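Local coordinates for protein probable TonB-dependent siderophore receptor PiuA (Acinetobacter baumannii, PDB 5FP1) that probably takes up iron across the outer membrane by binding iron-chelating siderophores, as a TonB-dependent receptor that may recognise ferric enterobactin with micromolar affinity, at residues A[157-169]-A[179-191]. Numbering follows the deposited sequence.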
ATOM      1  N   GLY A 157     -19.118  10.613  13.555  1.00 25.83           N
ATOM      2  CA  GLY A 157     -18.051  11.578  13.687  1.00 22.08           C
ATOM      3  C   GLY A 157     -18.285  12.860  12.935  1.00 23.13           C
ATOM      4  O   GLY A 157     -19.250  12.991  12.195  1.00 23.79           O
ATOM      5  N   THR A 158     -17.388  13.806  13.126  1.00 22.43           N
ATOM      6  CA  THR A 158     -17.510  15.084  12.460  1.00 27.52           C
ATOM      7  C   THR A 158     -17.392  14.897  10.936  1.00 32.78           C
ATOM      8  O   THR A 158     -16.847  13.872  10.452  1.00 24.96           O
ATOM      9  CB  THR A 158     -16.436  16.042  12.962  1.00 26.95           C
ATOM     10  OG1 THR A 158     -15.168  15.386  12.878  1.00 26.16           O
ATOM     11  CG2 THR A 158     -16.701  16.418  14.418  1.00 29.14           C
ATOM     12  N   ASP A 159     -17.920  15.873  10.205  1.00 25.05           N
ATOM     13  CA  ASP A 159     -17.965  15.851   8.729  1.00 27.53           C
ATOM     14  C   ASP A 159     -18.644  14.602   8.194  1.00 28.93           C
ATOM     15  O   ASP A 159     -18.181  13.966   7.238  1.00 23.77           O
ATOM     16  CB  ASP A 159     -16.564  16.061   8.144  1.00 25.80           C
ATOM     17  CG  ASP A 159     -16.100  17.508   8.272  1.00 28.78           C
ATOM     18  OD1 ASP A 159     -16.934  18.407   8.025  1.00 31.81           O
ATOM     19  OD2 ASP A 159     -14.930  17.777   8.644  1.00 26.61           O
ATOM     20  N   ASN A 160     -19.778  14.279   8.824  1.00 21.94           N
ATOM     21  CA  ASN A 160     -20.716  13.260   8.359  1.00 23.54           C
ATOM     22  C   ASN A 160     -20.097  11.870   8.239  1.00 24.12           C
ATOM     23  O   ASN A 160     -20.398  11.126   7.326  1.00 24.69           O
ATOM     24  CB  ASN A 160     -21.363  13.682   7.043  1.00 25.55           C
ATOM     25  CG  ASN A 160     -22.321  14.852   7.238  1.00 42.33           C
ATOM     26  OD1 ASN A 160     -23.114  14.859   8.177  1.00 40.02           O
ATOM     27  ND2 ASN A 160     -22.222  15.860   6.384  1.00 40.01           N
ATOM     28  N   TYR A 161     -19.264  11.539   9.204  1.00 21.97           N
ATOM     29  CA  TYR A 161     -18.754  10.174   9.373  1.00 20.67           C
ATOM     30  C   TYR A 161     -19.791   9.301  10.063  1.00 24.14           C
ATOM     31  O   TYR A 161     -20.309   9.662  11.124  1.00 24.24           O
ATOM     32  CB  TYR A 161     -17.498  10.279  10.209  1.00 20.88           C
ATOM     33  CG  TYR A 161     -16.749   9.015  10.550  1.00 23.30           C
ATOM     34  CD1 TYR A 161     -17.271   8.088  11.453  1.00 22.30           C
ATOM     35  CD2 TYR A 161     -15.474   8.782  10.043  1.00 23.30           C
ATOM     36  CE1 TYR A 161     -16.559   6.968  11.812  1.00 22.80           C
ATOM     37  CE2 TYR A 161     -14.753   7.660  10.397  1.00 23.28           C
ATOM     38  CZ  TYR A 161     -15.291   6.760  11.294  1.00 25.12           C
ATOM     39  OH  TYR A 161     -14.583   5.646  11.666  1.00 25.03           O
ATOM     40  N   GLN A 162     -20.113   8.166   9.451  1.00 21.16           N
ATOM     41  CA  GLN A 162     -20.895   7.113  10.115  1.00 22.69           C
ATOM     42  C   GLN A 162     -20.353   5.777   9.708  1.00 23.81           C
ATOM     43  O   GLN A 162     -20.144   5.537   8.522  1.00 21.84           O
ATOM     44  CB  GLN A 162     -22.378   7.185   9.706  1.00 26.16           C
ATOM     45  CG  GLN A 162     -23.023   8.534   9.983  1.00 36.18           C
ATOM     46  CD  GLN A 162     -24.323   8.711   9.215  1.00 53.74           C
ATOM     47  OE1 GLN A 162     -25.087   7.767   9.054  1.00 52.43           O
ATOM     48  NE2 GLN A 162     -24.569   9.918   8.724  1.00 70.76           N
ATOM     49  N   ARG A 163     -20.142   4.893  10.674  1.00 21.61           N
ATOM     50  CA  ARG A 163     -19.566   3.588  10.387  1.00 20.32           C
ATOM     51  C   ARG A 163     -20.154   2.535  11.309  1.00 20.92           C
ATOM     52  O   ARG A 163     -20.214   2.737  12.522  1.00 23.40           O
ATOM     53  CB  ARG A 163     -18.048   3.640  10.594  1.00 19.86           C
ATOM     54  CG  ARG A 163     -17.317   2.366  10.201  1.00 22.94           C
ATOM     55  CD  ARG A 163     -15.840   2.514  10.490  1.00 20.84           C
ATOM     56  NE  ARG A 163     -15.055   1.318  10.182  1.00 21.06           N
ATOM     57  CZ  ARG A 163     -14.565   1.010   8.979  1.00 24.63           C
ATOM     58  NH1 ARG A 163     -14.814   1.776   7.925  1.00 22.62           N
ATOM     59  NH2 ARG A 163     -13.842  -0.086   8.820  1.00 22.42           N
ATOM     60  N   ILE A 164     -20.590   1.431  10.739  1.00 23.67           N
ATOM     61  CA  ILE A 164     -21.051   0.298  11.535  1.00 24.00           C
ATOM     62  C   ILE A 164     -20.306  -0.920  11.062  1.00 24.67           C
ATOM     63  O   ILE A 164     -20.212  -1.170   9.858  1.00 20.58           O
ATOM     64  CB  ILE A 164     -22.573   0.071  11.336  1.00 29.07           C
ATOM     65  CG1 ILE A 164     -23.359   1.261  11.880  1.00 35.51           C
ATOM     66  CG2 ILE A 164     -23.028  -1.206  12.040  1.00 33.91           C
ATOM     67  CD1 ILE A 164     -24.790   1.334  11.391  1.00 41.39           C
ATOM     68  N   THR A 165     -19.747  -1.672  11.999  1.00 27.38           N
ATOM     69  CA  THR A 165     -19.206  -2.981  11.683  1.00 27.96           C
ATOM     70  C   THR A 165     -19.802  -4.011  12.629  1.00 29.67           C
ATOM     71  O   THR A 165     -20.140  -3.693  13.767  1.00 26.67           O
ATOM     72  CB  THR A 165     -17.682  -3.024  11.866  1.00 28.71           C
ATOM     73  OG1 THR A 165     -17.376  -2.609  13.178  1.00 32.19           O
ATOM     74  CG2 THR A 165     -16.974  -2.092  10.902  1.00 29.97           C
ATOM     75  N   LEU A 166     -19.916  -5.235  12.139  1.00 31.28           N
ATOM     76  CA  LEU A 166     -20.369  -6.383  12.926  1.00 31.39           C
ATOM     77  C   LEU A 166     -19.507  -7.558  12.555  1.00 33.21           C
ATOM     78  O   LEU A 166     -19.226  -7.762  11.381  1.00 32.80           O
ATOM     79  CB  LEU A 166     -21.827  -6.707  12.617  1.00 37.51           C
ATOM     80  CG  LEU A 166     -22.757  -6.224  13.721  1.00 60.49           C
ATOM     81  CD1 LEU A 166     -23.548  -5.026  13.234  1.00 65.53           C
ATOM     82  CD2 LEU A 166     -23.680  -7.343  14.172  1.00 59.88           C
ATOM     83  N   ASP A 167     -19.060  -8.318  13.551  1.00 28.33           N
ATOM     84  CA  ASP A 167     -18.146  -9.455  13.336  1.00 28.32           C
ATOM     85  C   ASP A 167     -18.624 -10.613  14.250  1.00 31.31           C
ATOM     86  O   ASP A 167     -18.494 -10.533  15.463  1.00 36.56           O
ATOM     87  CB  ASP A 167     -16.733  -9.034  13.707  1.00 31.83           C
ATOM     88  CG  ASP A 167     -15.679 -10.118  13.441  1.00 47.39           C
ATOM     89  OD1 ASP A 167     -16.030 -11.184  12.898  1.00 55.89           O
ATOM     90  OD2 ASP A 167     -14.484  -9.903  13.793  1.00 42.68           O
ATOM     91  N   GLY A 168     -19.188 -11.652  13.666  1.00 28.81           N
ATOM     92  CA  GLY A 168     -19.700 -12.792  14.448  1.00 30.58           C
ATOM     93  C   GLY A 168     -19.033 -14.086  14.036  1.00 32.59           C
ATOM     94  O   GLY A 168     -18.841 -14.346  12.848  1.00 28.83           O
ATOM     95  N   ASN A 169     -18.675 -14.902  15.027  1.00 31.82           N
ATOM     96  CA  ASN A 169     -18.024 -16.185  14.795  1.00 29.38           C
ATOM     97  C   ASN A 169     -18.729 -17.282  15.628  1.00 33.43           C
ATOM     98  O   ASN A 169     -18.867 -17.148  16.832  1.00 37.14           O
ATOM     99  CB  ASN A 169     -16.565 -16.073  15.218  1.00 26.05           C
ATOM    100  CG  ASN A 169     -15.754 -17.303  14.877  1.00 35.92           C
ATOM    101  OD1 ASN A 169     -15.082 -17.339  13.864  1.00 31.82           O
ATOM    102  ND2 ASN A 169     -15.798 -18.315  15.740  1.00 32.67           N
ATOM    103  N   ARG A 179     -17.674 -17.546  10.245  1.00 26.64           N
ATOM    104  CA  ARG A 179     -17.488 -16.172  10.687  1.00 22.91           C
ATOM    105  C   ARG A 179     -17.990 -15.247   9.582  1.00 21.61           C
ATOM    106  O   ARG A 179     -17.930 -15.587   8.412  1.00 21.78           O
ATOM    107  CB  ARG A 179     -16.017 -15.914  10.960  1.00 26.62           C
ATOM    108  CG  ARG A 179     -15.728 -14.552  11.532  1.00 31.62           C
ATOM    109  CD  ARG A 179     -14.247 -14.392  11.790  1.00 31.32           C
ATOM    110  NE  ARG A 179     -13.952 -13.152  12.492  1.00 25.76           N
ATOM    111  CZ  ARG A 179     -12.797 -12.901  13.095  1.00 34.86           C
ATOM    112  NH1 ARG A 179     -11.814 -13.790  13.059  1.00 37.66           N
ATOM    113  NH2 ARG A 179     -12.623 -11.756  13.730  1.00 38.08           N
ATOM    114  N   VAL A 180     -18.537 -14.104   9.958  1.00 25.65           N
ATOM    115  CA  VAL A 180     -18.871 -13.087   8.968  1.00 25.78           C
ATOM    116  C   VAL A 180     -18.623 -11.711   9.554  1.00 29.36           C
ATOM    117  O   VAL A 180     -18.984 -11.442  10.699  1.00 31.34           O
ATOM    118  CB  VAL A 180     -20.313 -13.210   8.470  1.00 27.44           C
ATOM    119  CG1 VAL A 180     -21.299 -12.973   9.590  1.00 32.25           C
ATOM    120  CG2 VAL A 180     -20.562 -12.218   7.336  1.00 32.85           C
ATOM    121  N   ALA A 181     -17.947 -10.851   8.787  1.00 26.46           N
ATOM    122  CA  ALA A 181     -17.823  -9.433   9.133  1.00 25.00           C
ATOM    123  C   ALA A 181     -18.592  -8.620   8.097  1.00 26.65           C
ATOM    124  O   ALA A 181     -18.638  -8.982   6.926  1.00 22.78           O
ATOM    125  CB  ALA A 181     -16.363  -9.013   9.185  1.00 28.66           C
ATOM    126  N   VAL A 182     -19.251  -7.565   8.542  1.00 25.02           N
ATOM    127  CA  VAL A 182     -20.052  -6.739   7.651  1.00 25.41           C
ATOM    128  C   VAL A 182     -19.705  -5.290   7.947  1.00 23.40           C
ATOM    129  O   VAL A 182     -19.358  -4.949   9.076  1.00 26.38           O
ATOM    130  CB  VAL A 182     -21.568  -6.961   7.839  1.00 32.72           C
ATOM    131  CG1 VAL A 182     -22.335  -6.313   6.713  1.00 36.91           C
ATOM    132  CG2 VAL A 182     -21.909  -8.442   7.854  1.00 40.25           C
ATOM    133  N   LEU A 183     -19.786  -4.453   6.918  1.00 22.10           N
ATOM    134  CA  LEU A 183     -19.349  -3.069   7.001  1.00 20.22           C
ATOM    135  C   LEU A 183     -20.333  -2.195   6.249  1.00 17.62           C
ATOM    136  O   LEU A 183     -20.713  -2.507   5.122  1.00 19.35           O
ATOM    137  CB  LEU A 183     -17.948  -2.882   6.379  1.00 21.92           C
ATOM    138  CG  LEU A 183     -17.508  -1.421   6.155  1.00 20.63           C
ATOM    139  CD1 LEU A 183     -17.139  -0.759   7.464  1.00 22.22           C
ATOM    140  CD2 LEU A 183     -16.350  -1.331   5.153  1.00 23.76           C
ATOM    141  N   GLY A 184     -20.671  -1.080   6.886  1.00 21.42           N
ATOM    142  CA  GLY A 184     -21.304   0.059   6.245  1.00 22.55           C
ATOM    143  C   GLY A 184     -20.589   1.318   6.661  1.00 22.15           C
ATOM    144  O   GLY A 184     -20.396   1.565   7.840  1.00 21.04           O
ATOM    145  N   HIS A 185     -20.176   2.138   5.695  1.00 22.27           N
ATOM    146  CA  HIS A 185     -19.339   3.283   6.025  1.00 19.93           C
ATOM    147  C   HIS A 185     -19.574   4.466   5.111  1.00 22.00           C
ATOM    148  O   HIS A 185     -19.715   4.298   3.912  1.00 21.22           O
ATOM    149  CB  HIS A 185     -17.866   2.915   5.930  1.00 22.38           C
ATOM    150  CG  HIS A 185     -16.945   4.068   6.164  1.00 19.00           C
ATOM    151  ND1 HIS A 185     -16.323   4.287   7.366  1.00 20.34           N
ATOM    152  CD2 HIS A 185     -16.569   5.089   5.354  1.00 18.42           C
ATOM    153  CE1 HIS A 185     -15.620   5.407   7.301  1.00 21.87           C
ATOM    154  NE2 HIS A 185     -15.739   5.900   6.084  1.00 19.93           N
ATOM    155  N   GLN A 186     -19.585   5.659   5.691  1.00 21.02           N
ATOM    156  CA  GLN A 186     -19.543   6.907   4.901  1.00 21.79           C
ATOM    157  C   GLN A 186     -18.807   7.962   5.663  1.00 21.93           C
ATOM    158  O   GLN A 186     -18.856   8.004   6.911  1.00 21.29           O
ATOM    159  CB  GLN A 186     -20.938   7.424   4.541  1.00 25.51           C
ATOM    160  CG  GLN A 186     -21.772   7.853   5.737  1.00 28.27           C
ATOM    161  CD  GLN A 186     -23.052   8.591   5.340  1.00 39.23           C
ATOM    162  OE1 GLN A 186     -23.340   9.671   5.851  1.00 55.90           O
ATOM    163  NE2 GLN A 186     -23.808   8.014   4.438  1.00 41.57           N
ATOM    164  N   ASN A 187     -18.108   8.823   4.927  1.00 19.53           N
ATOM    165  CA  ASN A 187     -17.533  10.024   5.503  1.00 17.43           C
ATOM    166  C   ASN A 187     -17.219  11.034   4.417  1.00 20.73           C
ATOM    167  O   ASN A 187     -16.939  10.663   3.266  1.00 18.51           O
ATOM    168  CB  ASN A 187     -16.266   9.718   6.332  1.00 19.93           C
ATOM    169  CG  ASN A 187     -15.036   9.424   5.473  1.00 22.10           C
ATOM    170  OD1 ASN A 187     -14.883   8.315   4.958  1.00 21.04           O
ATOM    171  ND2 ASN A 187     -14.140  10.396   5.359  1.00 19.97           N
ATOM    172  N   GLU A 188     -17.265  12.305   4.785  1.00 17.60           N
ATOM    173  CA  GLU A 188     -16.696  13.369   3.972  1.00 19.85           C
ATOM    174  C   GLU A 188     -15.263  13.538   4.410  1.00 20.10           C
ATOM    175  O   GLU A 188     -14.947  13.323   5.574  1.00 20.05           O
ATOM    176  CB  GLU A 188     -17.435  14.685   4.191  1.00 22.39           C
ATOM    177  CG  GLU A 188     -18.871  14.634   3.745  1.00 26.27           C
ATOM    178  CD  GLU A 188     -19.624  15.898   4.134  1.00 33.46           C
ATOM    179  OE1 GLU A 188     -18.988  16.893   4.570  1.00 36.39           O
ATOM    180  OE2 GLU A 188     -20.852  15.873   3.987  1.00 35.50           O
ATOM    181  N   LYS A 189     -14.387  13.916   3.483  1.00 20.83           N
ATOM    182  CA  LYS A 189     -13.006  14.181   3.839  1.00 19.48           C
ATOM    183  C   LYS A 189     -12.996  15.311   4.870  1.00 21.08           C
ATOM    184  O   LYS A 189     -13.553  16.393   4.638  1.00 20.53           O
ATOM    185  CB  LYS A 189     -12.185  14.567   2.621  1.00 20.87           C
ATOM    186  CG  LYS A 189     -10.719  14.734   2.937  1.00 21.25           C
ATOM    187  CD  LYS A 189      -9.944  15.185   1.709  1.00 24.36           C
ATOM    188  CE  LYS A 189      -8.449  15.313   2.022  1.00 22.55           C
ATOM    189  NZ  LYS A 189      -7.703  16.009   0.935  1.00 24.63           N
ATOM    190  N   ALA A 190     -12.333  15.076   5.987  1.00 20.57           N
ATOM    191  CA  ALA A 190     -12.420  15.999   7.122  1.00 23.96           C
ATOM    192  C   ALA A 190     -11.791  17.341   6.794  1.00 21.74           C
ATOM    193  O   ALA A 190     -10.657  17.409   6.282  1.00 21.13           O
ATOM    194  CB  ALA A 190     -11.715  15.392   8.335  1.00 26.34           C
ATOM    195  N   GLY A 191     -12.544  18.406   7.046  1.00 23.16           N
ATOM    196  CA  GLY A 191     -12.057  19.768   6.840  1.00 23.66           C
ATOM    197  C   GLY A 191     -12.189  20.269   5.425  1.00 23.72           C
ATOM    198  O   GLY A 191     -11.885  21.427   5.133  1.00 21.50           O
TER
HETATM  199  O   HOH W   1     -15.474  12.638   8.148  1.00 22.89           O
HETATM  200  O   HOH W   2     -19.227  18.534   6.792  1.00 41.66           O
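Asp-167 and Arg-179 both place CG opposite the backbone nitrogen (chi1 -177° and -175°), and the extended arginine chain reaches the carboxylate side-on. Arg-179 NE donates to Asp-167 OD1 at 2.9 Å. Arg-179 NH2 donates to Asp-167 OD2 at 2.6 Å, completing a bidentate salt bridge through both syn lone pairs; with the planes only 10° apart, this twin grip fixes the guanidinium's rotation. On the same face, Leu-183 CD1 packs over the centre of one face of the Arg-163 guanidinium, and the His-185 ring edge is directed at the face of Tyr-161 in a T-shaped pair. NE2 of His-185 donates to OD1 of Asn-187 at 2.8 Å, in the imidazole plane, which would limit ring rotation. Where strand 161-169 begins and strand 179-188 finishes, Asp-159 OD2 accepts the backbone N of Gly-191 at 2.9 Å, while a water donates to both Asp-159 OD1 and Glu-188 OE1, probably offsetting carboxylate repulsion. Ile-164, Leu-166, Val-180 and Val-182 lie on the barrel's outer surface, where they probably meet lipid. Backbone hydrogen bonds from Gln-162/Gln-186 to Gly-168/Val-180 make this an antiparallel beta hairpin of the TonB-dependent receptor barrel: 161-171 and 177-188 lie between strands 149-157 and 197-209, and Arg-163 turns inward to a salt bridge with Glu-110 of the plug.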